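Local coordinates for Lin0861 protein (Listeria innocua, PDB 3O60) that is of unknown function but probably acts as a TetR-type, helix-turn-helix DNA-binding transcriptional regulator, at residues I41-L46 against T56-H61; N118-V123 against M152-A157. One frame throughout, in Å; residues are numbered along the deposited sequence.

Contact 1 (I41-L46 against T56-H61). With SO4 (sulfate ion), chain D.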
loop_
_atom_site.group_PDB
_atom_site.type_symbol
_atom_site.label_atom_id
_atom_site.label_comp_id
_atom_site.label_asym_id
_atom_site.label_seq_id
_atom_site.Cartn_x
_atom_site.Cartn_y
_atom_site.Cartn_z
ATOM N N ILE A 41 -5.577 2.071 -29.537
ATOM C CA ILE A 41 -6.633 2.478 -28.626
ATOM C C ILE A 41 -7.117 3.878 -28.927
ATOM O O ILE A 41 -6.343 4.758 -29.268
ATOM C CB ILE A 41 -6.179 2.419 -27.160
ATOM C CG1 ILE A 41 -5.711 1.016 -26.800
ATOM C CG2 ILE A 41 -7.303 2.832 -26.240
ATOM C CD1 ILE A 41 -5.370 0.860 -25.351
ATOM N N SER A 42 -8.419 4.069 -28.771
ATOM C CA SER A 42 -9.056 5.347 -29.019
ATOM C C SER A 42 -9.916 5.732 -27.828
ATOM O O SER A 42 -10.397 4.879 -27.097
ATOM C CB SER A 42 -9.917 5.268 -30.272
ATOM O OG SER A 42 -10.808 4.175 -30.198
ATOM N N ILE A 43 -10.085 7.030 -27.636
ATOM C CA ILE A 43 -10.806 7.554 -26.491
ATOM C C ILE A 43 -12.261 7.127 -26.477
ATOM O O ILE A 43 -12.824 6.859 -25.423
ATOM C CB ILE A 43 -10.719 9.074 -26.431
ATOM C CG1 ILE A 43 -9.277 9.519 -26.661
ATOM C CG2 ILE A 43 -11.225 9.571 -25.098
ATOM C CD1 ILE A 43 -8.921 10.813 -25.990
ATOM N N LYS A 44 -12.879 7.074 -27.647
ATOM C CA LYS A 44 -14.275 6.693 -27.719
ATOM C C LYS A 44 -14.469 5.272 -27.219
ATOM O O LYS A 44 -15.373 5.006 -26.439
ATOM C CB LYS A 44 -14.768 6.805 -29.159
ATOM C CG LYS A 44 -16.259 6.642 -29.327
ATOM C CD LYS A 44 -16.579 5.776 -30.524
ATOM C CE LYS A 44 -18.059 5.790 -30.828
ATOM N NZ LYS A 44 -18.323 5.485 -32.255
ATOM N N ASP A 45 -13.631 4.356 -27.679
ATOM C CA ASP A 45 -13.718 2.982 -27.214
ATOM C C ASP A 45 -13.424 2.865 -25.727
ATOM O O ASP A 45 -14.059 2.094 -25.028
ATOM C CB ASP A 45 -12.794 2.062 -28.000
ATOM C CG ASP A 45 -12.945 0.619 -27.597
ATOM O OD1 ASP A 45 -12.239 -0.241 -28.155
ATOM O OD2 ASP A 45 -13.779 0.348 -26.717
ATOM N N LEU A 46 -12.416 3.589 -25.261
ATOM C CA LEU A 46 -12.051 3.534 -23.859
ATOM C C LEU A 46 -13.174 4.057 -22.988
ATOM O O LEU A 46 -13.512 3.465 -21.974
ATOM C CB LEU A 46 -10.787 4.360 -23.617
ATOM C CG LEU A 46 -10.387 4.653 -22.173
ATOM C CD1 LEU A 46 -9.730 3.447 -21.554
ATOM C CD2 LEU A 46 -9.460 5.840 -22.114
ATOM N N THR A 56 -16.209 14.455 -19.760
ATOM C CA THR A 56 -15.430 14.462 -18.532
ATOM C C THR A 56 -13.960 14.173 -18.767
ATOM O O THR A 56 -13.095 14.729 -18.099
ATOM C CB THR A 56 -15.980 13.489 -17.492
ATOM O OG1 THR A 56 -17.162 14.042 -16.905
ATOM C CG2 THR A 56 -14.953 13.261 -16.406
ATOM N N PHE A 57 -13.688 13.253 -19.682
ATOM C CA PHE A 57 -12.328 12.806 -19.918
ATOM C C PHE A 57 -11.416 13.910 -20.430
ATOM O O PHE A 57 -10.298 14.064 -19.956
ATOM C CB PHE A 57 -12.347 11.654 -20.918
ATOM C CG PHE A 57 -10.995 11.268 -21.416
ATOM C CD1 PHE A 57 -10.269 10.278 -20.788
ATOM C CD2 PHE A 57 -10.449 11.890 -22.515
ATOM C CE1 PHE A 57 -9.026 9.925 -21.247
ATOM C CE2 PHE A 57 -9.210 11.535 -22.974
ATOM C CZ PHE A 57 -8.499 10.554 -22.340
ATOM N N TYR A 58 -11.890 14.651 -21.423
ATOM C CA TYR A 58 -11.084 15.673 -22.078
ATOM C C TYR A 58 -10.675 16.799 -21.145
ATOM O O TYR A 58 -9.561 17.301 -21.228
ATOM C CB TYR A 58 -11.809 16.244 -23.293
ATOM C CG TYR A 58 -11.816 15.332 -24.489
ATOM C CD1 TYR A 58 -10.652 14.754 -24.954
ATOM C CD2 TYR A 58 -12.989 15.054 -25.158
ATOM C CE1 TYR A 58 -10.661 13.922 -26.048
ATOM C CE2 TYR A 58 -13.006 14.226 -26.251
ATOM C CZ TYR A 58 -11.842 13.662 -26.693
ATOM O OH TYR A 58 -11.873 12.833 -27.787
ATOM N N ARG A 59 -11.581 17.218 -20.278
ATOM C CA ARG A 59 -11.296 18.357 -19.428
ATOM C C ARG A 59 -10.125 18.083 -18.507
ATOM O O ARG A 59 -9.261 18.933 -18.332
ATOM C CB ARG A 59 -12.527 18.719 -18.598
ATOM N N HIS A 60 -10.029 16.857 -18.009
ATOM C CA HIS A 60 -8.911 16.477 -17.151
ATOM C C HIS A 60 -7.584 16.267 -17.885
ATOM O O HIS A 60 -6.539 16.694 -17.404
ATOM C CB HIS A 60 -9.265 15.235 -16.341
ATOM C CG HIS A 60 -10.526 15.379 -15.552
ATOM N ND1 HIS A 60 -11.349 16.477 -15.664
ATOM C CD2 HIS A 60 -11.104 14.565 -14.640
ATOM C CE1 HIS A 60 -12.382 16.333 -14.856
ATOM N NE2 HIS A 60 -12.257 15.181 -14.224
ATOM N N HIS A 61 -7.620 15.604 -19.037
ATOM C CA HIS A 61 -6.400 15.347 -19.792
ATOM C C HIS A 61 -6.600 15.368 -21.302
ATOM O O HIS A 61 -7.642 14.973 -21.802
ATOM C CB HIS A 61 -5.812 14.005 -19.375
ATOM C CG HIS A 61 -6.819 13.067 -18.790
ATOM N ND1 HIS A 61 -6.636 12.441 -17.577
ATOM C CD2 HIS A 61 -8.019 12.650 -19.253
ATOM C CE1 HIS A 61 -7.681 11.676 -17.320
ATOM N NE2 HIS A 61 -8.532 11.784 -18.321
HETATM S S SO4 D . -19.102 11.437 -15.859
HETATM O O1 SO4 D . -18.104 11.126 -16.877
HETATM O O2 SO4 D . -19.803 12.678 -16.218
HETATM O O3 SO4 D . -20.032 10.311 -15.798
HETATM O O4 SO4 D . -18.444 11.570 -14.558
#
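Ile43 lays its CG2 methyl over one face of the Phe57 ring, a CH-pi contact with CG2 3.8 Å from the ring centroid and 24° off the normal. The methyl sits toward the CD2-CE2 side of the ring rather than over its middle. The other branch of Ile43 runs on to Tyr58, where CD1 comes within 3.6 Å of CE1, so one isoleucine serves both aromatic side chains. Leu46, one helical turn on, adds a looser touch, its CD2 4.2 Å from Phe57 CE1. With CG trans to its own backbone N (chi1 170°), Phe57 reaches across to helix 43-50. No hydrogen bond joins the two segments.

Behind this layer, helix 15-33 backs the pair, with Leu24 against Phe57 and Val27 against Leu46. Ser42 holds the N-cap position of helix 43-50, and Asp45 forms a salt bridge with Arg36. At the start of helix 54-60, Thr56 OG1 stands 3.1 Å from both O1 and O2 of a sulfate ion, at weak hydrogen-bond range; Ser53 N also binds it. The two short helices packed on helix 15-33 are consistent with the helix-turn-helix of a TetR-type DNA-binding domain, helix 54-60 then taking the place of the recognition helix.

Contact 2 (N118-V123 against M152-A157)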
loop_
_atom_site.group_PDB
_atom_site.type_symbol
_atom_site.label_atom_id
_atom_site.label_comp_id
_atom_site.label_asym_id
_atom_site.label_seq_id
_atom_site.Cartn_x
_atom_site.Cartn_y
_atom_site.Cartn_z
ATOM N N ASN A 118 9.139 8.211 -20.584
ATOM C CA ASN A 118 9.692 9.515 -20.373
ATOM C C ASN A 118 8.838 10.276 -19.427
ATOM O O ASN A 118 9.242 11.247 -18.854
ATOM C CB ASN A 118 9.838 10.236 -21.681
ATOM C CG ASN A 118 10.995 9.750 -22.471
ATOM O OD1 ASN A 118 12.071 9.552 -21.961
ATOM N ND2 ASN A 118 10.780 9.557 -23.732
ATOM N N ILE A 119 7.636 9.788 -19.248
ATOM C CA ILE A 119 6.724 10.313 -18.260
ATOM C C ILE A 119 7.054 9.800 -16.894
ATOM O O ILE A 119 6.980 10.504 -15.938
ATOM C CB ILE A 119 5.334 9.855 -18.539
ATOM C CG1 ILE A 119 4.761 10.616 -19.700
ATOM C CG2 ILE A 119 4.489 10.095 -17.380
ATOM C CD1 ILE A 119 3.650 9.934 -20.299
ATOM N N PHE A 120 7.433 8.557 -16.802
ATOM C CA PHE A 120 7.741 8.009 -15.525
ATOM C C PHE A 120 8.906 8.727 -14.930
ATOM O O PHE A 120 8.897 9.053 -13.780
ATOM C CB PHE A 120 8.084 6.566 -15.713
ATOM C CG PHE A 120 8.491 5.883 -14.479
ATOM C CD1 PHE A 120 7.577 5.330 -13.663
ATOM C CD2 PHE A 120 9.785 5.770 -14.153
ATOM C CE1 PHE A 120 7.951 4.719 -12.571
ATOM C CE2 PHE A 120 10.134 5.146 -13.069
ATOM C CZ PHE A 120 9.221 4.625 -12.279
ATOM N N ILE A 121 9.912 8.978 -15.736
ATOM C CA ILE A 121 11.163 9.571 -15.297
ATOM C C ILE A 121 11.001 10.986 -14.773
ATOM O O ILE A 121 11.585 11.344 -13.756
ATOM C CB ILE A 121 12.196 9.585 -16.427
ATOM C CG1 ILE A 121 12.754 8.183 -16.654
ATOM C CG2 ILE A 121 13.315 10.544 -16.099
ATOM C CD1 ILE A 121 12.494 7.645 -18.024
ATOM N N ASP A 122 10.194 11.770 -15.456
ATOM C CA ASP A 122 9.976 13.153 -15.112
ATOM C C ASP A 122 9.303 13.327 -13.799
ATOM O O ASP A 122 9.732 14.116 -12.995
ATOM C CB ASP A 122 9.131 13.791 -16.169
ATOM C CG ASP A 122 9.953 14.468 -17.197
ATOM O OD1 ASP A 122 9.997 15.717 -17.209
ATOM O OD2 ASP A 122 10.545 13.749 -18.014
ATOM N N VAL A 123 8.219 12.603 -13.605
ATOM C CA VAL A 123 7.476 12.572 -12.351
ATOM C C VAL A 123 8.222 11.896 -11.212
ATOM O O VAL A 123 8.282 12.414 -10.106
ATOM C CB VAL A 123 6.151 11.839 -12.532
ATOM C CG1 VAL A 123 5.139 12.321 -11.522
ATOM C CG2 VAL A 123 5.640 12.038 -13.931
HETATM N N MSE A 152 17.380 4.688 -13.504
HETATM C CA MSE A 152 17.800 3.432 -12.899
HETATM C C MSE A 152 16.628 2.633 -12.356
HETATM O O MSE A 152 16.624 1.411 -12.398
HETATM C CB MSE A 152 18.811 3.684 -11.793
HETATM C CG MSE A 152 20.174 4.052 -12.284
HETATM SE SE MSE A 152 21.295 4.406 -10.783
HETATM C CE MSE A 152 22.384 2.822 -10.883
ATOM N N ILE A 153 15.639 3.339 -11.827
ATOM C CA ILE A 153 14.437 2.711 -11.310
ATOM C C ILE A 153 13.658 1.996 -12.406
ATOM O O ILE A 153 13.156 0.902 -12.202
ATOM C CB ILE A 153 13.539 3.742 -10.626
ATOM C CG1 ILE A 153 13.991 3.946 -9.184
ATOM C CG2 ILE A 153 12.092 3.311 -10.684
ATOM C CD1 ILE A 153 13.818 5.343 -8.684
ATOM N N LEU A 154 13.549 2.625 -13.568
ATOM C CA LEU A 154 12.862 2.022 -14.699
ATOM C C LEU A 154 13.569 0.761 -15.162
ATOM O O LEU A 154 12.941 -0.230 -15.497
ATOM C CB LEU A 154 12.794 3.013 -15.856
ATOM C CG LEU A 154 11.415 3.503 -16.280
ATOM C CD1 LEU A 154 11.369 3.732 -17.770
ATOM C CD2 LEU A 154 10.359 2.513 -15.863
ATOM N N SER A 155 14.890 0.810 -15.191
ATOM C CA SER A 155 15.686 -0.312 -15.659
ATOM C C SER A 155 15.503 -1.530 -14.774
ATOM O O SER A 155 15.442 -2.650 -15.260
ATOM C CB SER A 155 17.161 0.073 -15.750
ATOM O OG SER A 155 17.392 0.932 -16.850
ATOM N N LEU A 156 15.381 -1.306 -13.473
ATOM C CA LEU A 156 15.184 -2.405 -12.541
ATOM C C LEU A 156 13.886 -3.119 -12.853
ATOM O O LEU A 156 13.823 -4.339 -12.849
ATOM C CB LEU A 156 15.141 -1.879 -11.110
ATOM C CG LEU A 156 15.996 -2.624 -10.095
ATOM C CD1 LEU A 156 15.491 -2.392 -8.699
ATOM C CD2 LEU A 156 16.009 -4.089 -10.418
ATOM N N ALA A 157 12.847 -2.349 -13.129
ATOM C CA ALA A 157 11.570 -2.937 -13.454
ATOM C C ALA A 157 11.683 -3.753 -14.726
ATOM O O ALA A 157 11.149 -4.849 -14.819
ATOM C CB ALA A 157 10.539 -1.854 -13.619
#
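Phe120 and Leu154 make the close part of this contact. CD2 of Leu154 lies over one face of the phenylalanine ring, 4.0 Å from its centroid and 22° off the normal, displaced toward the rim, while Leu154 CG approaches Phe120 CD2 at 3.5 Å. Ile153 comes in at the ring edge instead, its CG2 close to the ring plane and 3.5 Å from CZ. Consecutive residues thus take a face and an edge of one ring. That ring is extended toward helix 144-162 because CG stands opposite the backbone N (chi1 177°).

Segments 118-123 and 152-157, on helices 117-134 and 144-162, cross with 133° between their N-to-C directions, their axes 10.3 Å apart at closest approach. They belong to the all-helical body that follows the probable helix-turn-helix, the region that in TetR-type regulators serves ligand binding and dimerisation. Ile72 and Ile111 also pack on Phe120, and Phe108 on Leu154.

Away from the ring the packing thins. Ile121 manages one distant touch, CD1 to Leu154 CD1 at 4.1 Å, and otherwise leans on Ala150 and Arg151. Asn118 and Asp122 are exposed, as are Ser155 and selenomethionine Met152 in the assembly, though a crystal neighbour touches these two.

How the contacts relate
The two contacts sit in different parts of the chain, their centres 25 Å apart and their nearest atoms about 10 Å apart. Contact 1 lies at the periphery, 21 Å from the chain centre, and contact 2 near the middle, 7 Å from it. Helix 65-84 and the loop before it link the two: loop residue Ile64 packs on Ile43 of contact 1, while Ile65, Glu69, Ile72 and Met76 of the helix meet segment 118-123. The sulfate at contact 1 probably comes from the crystallisation liquor; its place by Ser53 and Thr56, at the start of the putative recognition helix, could mimic a DNA phosphate. If the TetR analogy holds, helix 65-84 could carry ligand-driven shifts between them.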